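Side-chain contacts in Lv-ranaspumin (Lv-RSN-1) (Leptodactylus vastus, PDB 4K82), which probably acts as a surfactant in the foam nest of the frog, lowering surface tension so that the foam can form and last: residues A[113-116]-A[117-120]; A[44-47]-A[48-52]; A[54-57]-A[58-61]. All blocks are in the same frame, centred on the assembly; numbering follows the deposited sequence. Where two conformers were deposited one is given.

Contact 1 of 3, residues A[113-116]-A[117-120]; sequences VCDV and TKKM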
loop_
_atom_site.group_PDB
_atom_site.type_symbol
_atom_site.label_atom_id
_atom_site.label_comp_id
_atom_site.label_asym_id
_atom_site.label_seq_id
_atom_site.Cartn_x
_atom_site.Cartn_y
_atom_site.Cartn_z
ATOM N N VAL A 113 -7.203 1.154 2.160
ATOM C CA VAL A 113 -5.771 1.067 1.855
ATOM C C VAL A 113 -4.948 1.849 2.882
ATOM O O VAL A 113 -3.888 1.401 3.328
ATOM C CB VAL A 113 -5.471 1.595 0.440
ATOM C CG1 VAL A 113 -3.973 1.666 0.206
ATOM C CG2 VAL A 113 -6.133 0.709 -0.617
ATOM N N CYS A 114 -5.458 3.009 3.277
ATOM C CA CYS A 114 -4.777 3.848 4.247
ATOM C C CYS A 114 -4.642 3.131 5.589
ATOM O O CYS A 114 -3.573 3.130 6.204
ATOM C CB CYS A 114 -5.558 5.149 4.416
ATOM S SG CYS A 114 -4.623 6.510 5.126
ATOM N N ASP A 115 -5.728 2.511 6.036
ATOM C CA ASP A 115 -5.710 1.768 7.297
ATOM C C ASP A 115 -4.707 0.607 7.266
ATOM O O ASP A 115 -3.956 0.400 8.225
ATOM C CB ASP A 115 -7.115 1.286 7.670
ATOM C CG ASP A 115 -8.041 2.436 8.070
ATOM O OD1 ASP A 115 -7.547 3.570 8.276
ATOM O OD2 ASP A 115 -9.265 2.202 8.179
ATOM N N VAL A 116 -4.675 -0.129 6.155
ATOM C CA VAL A 116 -3.694 -1.189 5.984
ATOM C C VAL A 116 -2.269 -0.658 6.011
ATOM O O VAL A 116 -1.388 -1.236 6.653
ATOM C CB VAL A 116 -3.937 -1.968 4.677
ATOM C CG1 VAL A 116 -2.693 -2.753 4.279
ATOM C CG2 VAL A 116 -5.141 -2.885 4.834
ATOM N N THR A 117 -2.046 0.461 5.326
ATOM C CA THR A 117 -0.726 1.055 5.280
ATOM C C THR A 117 -0.253 1.437 6.680
ATOM O O THR A 117 0.914 1.228 7.023
ATOM C CB THR A 117 -0.693 2.284 4.325
ATOM O OG1 THR A 117 -1.044 1.866 3.001
ATOM C CG2 THR A 117 0.687 2.936 4.293
ATOM N N LYS A 118 -1.169 1.965 7.490
ATOM C CA LYS A 118 -0.847 2.317 8.864
ATOM C C LYS A 118 -0.381 1.095 9.649
ATOM O O LYS A 118 0.633 1.146 10.342
ATOM C CB LYS A 118 -2.043 2.980 9.554
ATOM C CG LYS A 118 -2.360 4.358 9.003
ATOM C CD LYS A 118 -3.725 4.822 9.470
ATOM C CE LYS A 118 -3.730 5.047 10.962
ATOM N NZ LYS A 118 -5.089 5.355 11.490
ATOM N N LYS A 119 -1.106 -0.007 9.505
ATOM C CA LYS A 119 -0.754 -1.243 10.181
ATOM C C LYS A 119 0.594 -1.802 9.726
ATOM O O LYS A 119 1.376 -2.303 10.534
ATOM C CB LYS A 119 -1.878 -2.265 10.027
ATOM C CG LYS A 119 -3.082 -1.924 10.902
ATOM C CD LYS A 119 -4.302 -2.716 10.486
ATOM C CE LYS A 119 -5.567 -2.162 11.116
ATOM N NZ LYS A 119 -5.562 -2.362 12.587
ATOM N N MET A 120 0.890 -1.677 8.433
ATOM C CA MET A 120 2.182 -2.125 7.924
ATOM C C MET A 120 3.348 -1.273 8.417
ATOM O O MET A 120 4.442 -1.784 8.619
ATOM C CB MET A 120 2.163 -2.189 6.395
ATOM C CG MET A 120 1.031 -3.033 5.857
ATOM S SD MET A 120 1.285 -4.801 6.173
ATOM C CE MET A 120 2.413 -5.208 4.848
#
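Thr117 grips Val113 O twice on one turn of the alpha-helix 107-121: its backbone N donates from 2.9 Å to Val113 O, and its OG1 donates to that same oxygen, also at 2.9 Å. The hydroxyl comes in above the carbonyl plane, 40° out of it, rather than on a lone pair. The first torsion of Thr117 makes this possible, since with chi1 at -60° OG1 sits beside the backbone N and folds back over the preceding turn. The hydroxyl of this buried threonine thus finds its acceptor within its own helix, a familiar role for threonine in a helical core.

Three residues on, Val116 and Met120 lie alongside each other, Val116 CG1 meeting Met120 CG at 4.1 Å, and Met120 N donates to Val116 O. On the solvent side Asp115 and Lys118 run the same way, but Asp115 OD1 and Lys118 NZ stop 4.4 Å apart, beyond a salt bridge.

Further out, Val116 packs on Val205 and Leu206 of helix 196-212, Val113 and Thr117 on Val35 of helix 29-42, and Met120 on Phe137. The disulfide from Cys114 to Cys38 ties this turn covalently to helix 29-42. Lys118 bends at chi3 (67°) after laying its CG 3.3 Å from Cys114 O.

Contact 2 of 3, residues A[44-47]-A[48-52]; sequences KDLQ and EQDFK
Gln47 is the extended N-cap residue from which the chain turns into helix 48-64, and its carbonyl begins the helical bonding. Phe51 N donates to Gln47 O at 3.2 Å, while Asp50 N makes a weak bond to the same oxygen.

The Asp50 side chain reaches back in the manner of one half of a capping box, the carboxylate three residues into the helix accepting from the N-cap amide. Gln47 N donates to Asp50 OD2 at 2.8 Å with an N-H...O angle of 157°, meeting that oxygen from above the carboxylate plane. A chi1 of -65° sets Asp50 CG beside its own backbone N and brings the carboxylate back to the N-cap. A negative group here would be expected to interact favourably with the positive end of the helix dipole. Gln47 CB closes on the same oxygen, 3.3 Å from Asp50 OD2.

Leu46, just ahead of the cap, crosses Phe51 at about a right angle. Its CB stands over a face of the ring in a CH-pi contact, 4.1 Å from the centroid and 27° off the normal. This apolar contact between the residue before the N-cap and the first turn is the hydrophobic staple of helix starts. Leu126 of helix 126-129 touches both Leu46 and Asp50, and the Phe51 ring also meets Tyr40. Closest of the apolar pairs is Leu46 CD1 to Phe51 CE1, at 3.4 Å.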
loop_
_atom_site.group_PDB
_atom_site.type_symbol
_atom_site.label_atom_id
_atom_site.label_comp_id
_atom_site.label_asym_id
_atom_site.label_seq_id
_atom_site.Cartn_x
_atom_site.Cartn_y
_atom_site.Cartn_z
ATOM N N LYS A 44 6.467 7.299 11.405
ATOM C CA LYS A 44 6.998 7.866 12.640
ATOM C C LYS A 44 8.503 8.013 12.561
ATOM O O LYS A 44 9.192 7.090 12.127
ATOM C CB LYS A 44 6.632 6.995 13.843
ATOM C CG LYS A 44 5.136 6.818 14.054
ATOM C CD LYS A 44 4.402 8.145 13.948
ATOM C CE LYS A 44 2.916 7.989 14.249
ATOM N NZ LYS A 44 2.260 6.975 13.371
ATOM N N ASP A 45 9.003 9.177 12.975
ATOM C CA ASP A 45 10.441 9.449 12.997
ATOM C C ASP A 45 11.089 9.173 11.633
ATOM O O ASP A 45 12.184 8.611 11.552
ATOM C CB ASP A 45 11.130 8.610 14.084
ATOM C CG ASP A 45 10.323 8.531 15.378
ATOM O OD1 ASP A 45 9.821 9.574 15.844
ATOM O OD2 ASP A 45 10.186 7.414 15.926
ATOM N N LEU A 46 10.404 9.559 10.563
ATOM C CA LEU A 46 10.904 9.322 9.210
ATOM C C LEU A 46 12.246 10.009 8.992
ATOM O O LEU A 46 12.428 11.162 9.398
ATOM C CB LEU A 46 9.880 9.799 8.175
ATOM C CG LEU A 46 8.548 9.042 8.186
ATOM C CD1 LEU A 46 7.478 9.723 7.339
ATOM C CD2 LEU A 46 8.745 7.628 7.721
ATOM N N GLN A 47 13.176 9.290 8.366
ATOM C CA GLN A 47 14.487 9.815 7.991
ATOM C C GLN A 47 14.326 10.751 6.797
ATOM O O GLN A 47 13.371 10.618 6.033
ATOM C CB GLN A 47 15.428 8.666 7.585
ATOM C CG GLN A 47 15.783 7.693 8.708
ATOM C CD GLN A 47 16.368 6.390 8.190
ATOM O OE1 GLN A 47 16.034 5.935 7.092
ATOM N NE2 GLN A 47 17.247 5.781 8.978
ATOM N N GLU A 48 15.243 11.699 6.626
ATOM C CA GLU A 48 15.217 12.495 5.395
ATOM C C GLU A 48 15.256 11.608 4.154
ATOM O O GLU A 48 14.551 11.865 3.179
ATOM C CB GLU A 48 16.345 13.527 5.347
ATOM C CG GLU A 48 16.632 14.083 3.942
ATOM C CD GLU A 48 15.416 14.725 3.240
ATOM O OE1 GLU A 48 14.508 15.239 3.934
ATOM O OE2 GLU A 48 15.380 14.721 1.980
ATOM N N GLN A 49 16.060 10.551 4.188
ATOM C CA GLN A 49 16.102 9.659 3.040
ATOM C C GLN A 49 14.745 8.998 2.782
ATOM O O GLN A 49 14.411 8.708 1.630
ATOM C CB GLN A 49 17.204 8.608 3.171
ATOM C CG GLN A 49 17.401 7.802 1.894
ATOM C CD GLN A 49 18.603 6.899 1.956
ATOM O OE1 GLN A 49 19.590 7.205 2.626
ATOM N NE2 GLN A 49 18.526 5.767 1.268
ATOM N N ASP A 50 13.963 8.782 3.840
ATOM C CA ASP A 50 12.615 8.225 3.680
ATOM C C ASP A 50 11.729 9.188 2.886
ATOM O O ASP A 50 11.026 8.785 1.960
ATOM C CB ASP A 50 11.970 7.925 5.039
ATOM C CG ASP A 50 12.698 6.833 5.814
ATOM O OD1 ASP A 50 13.261 5.922 5.179
ATOM O OD2 ASP A 50 12.688 6.881 7.068
ATOM N N PHE A 51 11.803 10.471 3.238
ATOM C CA PHE A 51 11.029 11.505 2.562
ATOM C C PHE A 51 11.451 11.618 1.105
ATOM O O PHE A 51 10.616 11.783 0.212
ATOM C CB PHE A 51 11.227 12.857 3.258
ATOM C CG PHE A 51 10.477 12.979 4.548
ATOM C CD1 PHE A 51 9.192 12.472 4.663
ATOM C CD2 PHE A 51 11.058 13.577 5.652
ATOM C CE1 PHE A 51 8.494 12.577 5.850
ATOM C CE2 PHE A 51 10.361 13.682 6.848
ATOM C CZ PHE A 51 9.082 13.177 6.944
ATOM N N LYS A 52 12.754 11.537 0.867
ATOM C CA LYS A 52 13.275 11.598 -0.497
ATOM C C LYS A 52 12.773 10.417 -1.320
ATOM O O LYS A 52 12.345 10.582 -2.463
ATOM C CB LYS A 52 14.802 11.626 -0.500
ATOM C CG LYS A 52 15.393 11.624 -1.907
ATOM C CD LYS A 52 16.891 11.872 -1.904
ATOM C CE LYS A 52 17.399 12.007 -3.332
ATOM N NZ LYS A 52 16.463 12.847 -4.135
#

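Contact 3 of 3, residues A[54-57]-A[58-61]; sequences LKEL and LERT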
loop_
_atom_site.group_PDB
_atom_site.type_symbol
_atom_site.label_atom_id
_atom_site.label_comp_id
_atom_site.label_asym_id
_atom_site.label_seq_id
_atom_site.Cartn_x
_atom_site.Cartn_y
_atom_site.Cartn_z
ATOM N N LEU A 54 10.114 8.544 -0.738
ATOM C CA LEU A 54 8.672 8.656 -0.940
ATOM C C LEU A 54 8.347 9.547 -2.129
ATOM O O LEU A 54 7.467 9.234 -2.923
ATOM C CB LEU A 54 7.951 9.157 0.318
ATOM C CG LEU A 54 7.649 8.137 1.424
ATOM C CD1 LEU A 54 7.216 8.841 2.700
ATOM C CD2 LEU A 54 6.586 7.136 0.974
ATOM N N LYS A 55 9.054 10.666 -2.255
ATOM C CA LYS A 55 8.817 11.542 -3.392
ATOM C C LYS A 55 9.211 10.849 -4.696
ATOM O O LYS A 55 8.497 10.940 -5.693
ATOM C CB LYS A 55 9.573 12.859 -3.261
ATOM C CG LYS A 55 9.199 13.809 -4.384
ATOM C CD LYS A 55 9.922 15.109 -4.316
ATOM C CE LYS A 55 9.369 16.041 -5.388
ATOM N NZ LYS A 55 9.975 17.384 -5.262
ATOM N N GLU A 56 10.341 10.147 -4.684
ATOM C CA GLU A 56 10.767 9.419 -5.878
ATOM C C GLU A 56 9.739 8.382 -6.287
ATOM O O GLU A 56 9.451 8.229 -7.465
ATOM C CB GLU A 56 12.125 8.760 -5.671
ATOM C CG GLU A 56 13.267 9.762 -5.565
ATOM C CD GLU A 56 14.618 9.136 -5.837
ATOM O OE1 GLU A 56 14.667 8.143 -6.596
ATOM O OE2 GLU A 56 15.628 9.636 -5.291
ATOM N N LEU A 57 9.172 7.690 -5.301
ATOM C CA LEU A 57 8.115 6.727 -5.565
ATOM C C LEU A 57 6.860 7.375 -6.154
ATOM O O LEU A 57 6.250 6.842 -7.078
ATOM C CB LEU A 57 7.778 5.948 -4.295
ATOM C CG LEU A 57 6.727 4.846 -4.417
ATOM C CD1 LEU A 57 7.208 3.733 -5.348
ATOM C CD2 LEU A 57 6.371 4.294 -3.042
ATOM N N LEU A 58 6.475 8.531 -5.621
ATOM C CA LEU A 58 5.351 9.272 -6.184
ATOM C C LEU A 58 5.619 9.653 -7.641
ATOM O O LEU A 58 4.759 9.489 -8.502
ATOM C CB LEU A 58 5.112 10.539 -5.349
ATOM C CG LEU A 58 3.928 11.425 -5.751
ATOM C CD1 LEU A 58 2.620 10.632 -5.813
ATOM C CD2 LEU A 58 3.814 12.576 -4.763
ATOM N N GLU A 59 6.813 10.165 -7.900
ATOM C CA GLU A 59 7.201 10.527 -9.258
ATOM C C GLU A 59 7.102 9.320 -10.178
ATOM O O GLU A 59 6.498 9.401 -11.256
ATOM C CB GLU A 59 8.611 11.133 -9.257
ATOM C CG GLU A 59 8.661 12.496 -8.598
ATOM C CD GLU A 59 10.056 13.080 -8.499
ATOM O OE1 GLU A 59 11.031 12.301 -8.403
ATOM O OE2 GLU A 59 10.176 14.325 -8.520
ATOM N N ARG A 60 7.668 8.196 -9.748
ATOM C CA ARG A 60 7.662 6.989 -10.575
ATOM C C ARG A 60 6.255 6.471 -10.798
ATOM O O ARG A 60 5.899 6.058 -11.897
ATOM C CB ARG A 60 8.518 5.888 -9.946
ATOM C CG ARG A 60 10.013 6.158 -9.980
ATOM C CD ARG A 60 10.792 4.940 -9.507
ATOM N NE ARG A 60 10.521 4.646 -8.104
ATOM C CZ ARG A 60 11.341 4.956 -7.104
ATOM N NH1 ARG A 60 11.007 4.654 -5.860
ATOM N NH2 ARG A 60 12.501 5.554 -7.350
ATOM N N THR A 61 5.458 6.450 -9.735
ATOM C CA THR A 61 4.092 5.970 -9.823
ATOM C C THR A 61 3.282 6.792 -10.826
ATOM O O THR A 61 2.546 6.237 -11.632
ATOM C CB THR A 61 3.425 6.027 -8.439
ATOM O OG1 THR A 61 4.117 5.138 -7.558
ATOM C CG2 THR A 61 1.973 5.627 -8.514
HETATM O O HOH W 1 14.387 6.134 -4.837
#
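Arg60 bends at chi3 (-65°) and folds its guanidinium back over the previous turn of helix 48-64, with Glu56 O 3.7 Å above the plane, over its centre. Glu56 crosses it obliquely: the carboxylate is turned 66° from the guanidinium, and Glu56 OE1 forms a salt bridge with Arg60 NH2 at 3.5 Å. A water in the guanidinium plane accepts from Arg60 NH2 and donates weakly to Glu56 OE1, closing a bridge.

Lys55 and Glu59 also cross obliquely, Lys55 CE lying 3.7 Å from Glu59 OE2, while the ammonium stays beyond salt-bridge range. Were Glu59 an alanine, Lys55 would probably be left without this nearby negative charge, and its CE without the carboxylate beside it.

On the buried flank Thr61 OG1 donates to Leu57 O at 2.8 Å and Thr61 N to the same oxygen, from opposite faces of the carbonyl plane. Leu58 packs on Leu33 and Leu96, and Thr61 on Ile36. Polar pairing four residues apart on one flank, with leucine packing on another, makes this an amphipathic helix whose charges are likely to be partly neutralised within the helix itself.

In the fold
Contact 2, contact 3 and contact 1 follow one another along the chain. The first two share helix 48-64: contact 2 is its capped start, about 17 Å from the centre of the chain, and contact 3 lies further along it, the two centres 14 Å apart. Contact 1 sits on helix 107-121, its centre 7 Å from the chain centre and 18 Å from the centre of each of the others, touching neither. Helix 29-42 packs on both helices and is joined to helix 107-121 by a disulfide. The three sample a largely helical, disulfide-braced fold, from a surface contact (contact 2) to partly buried ones (contacts 1 and 3).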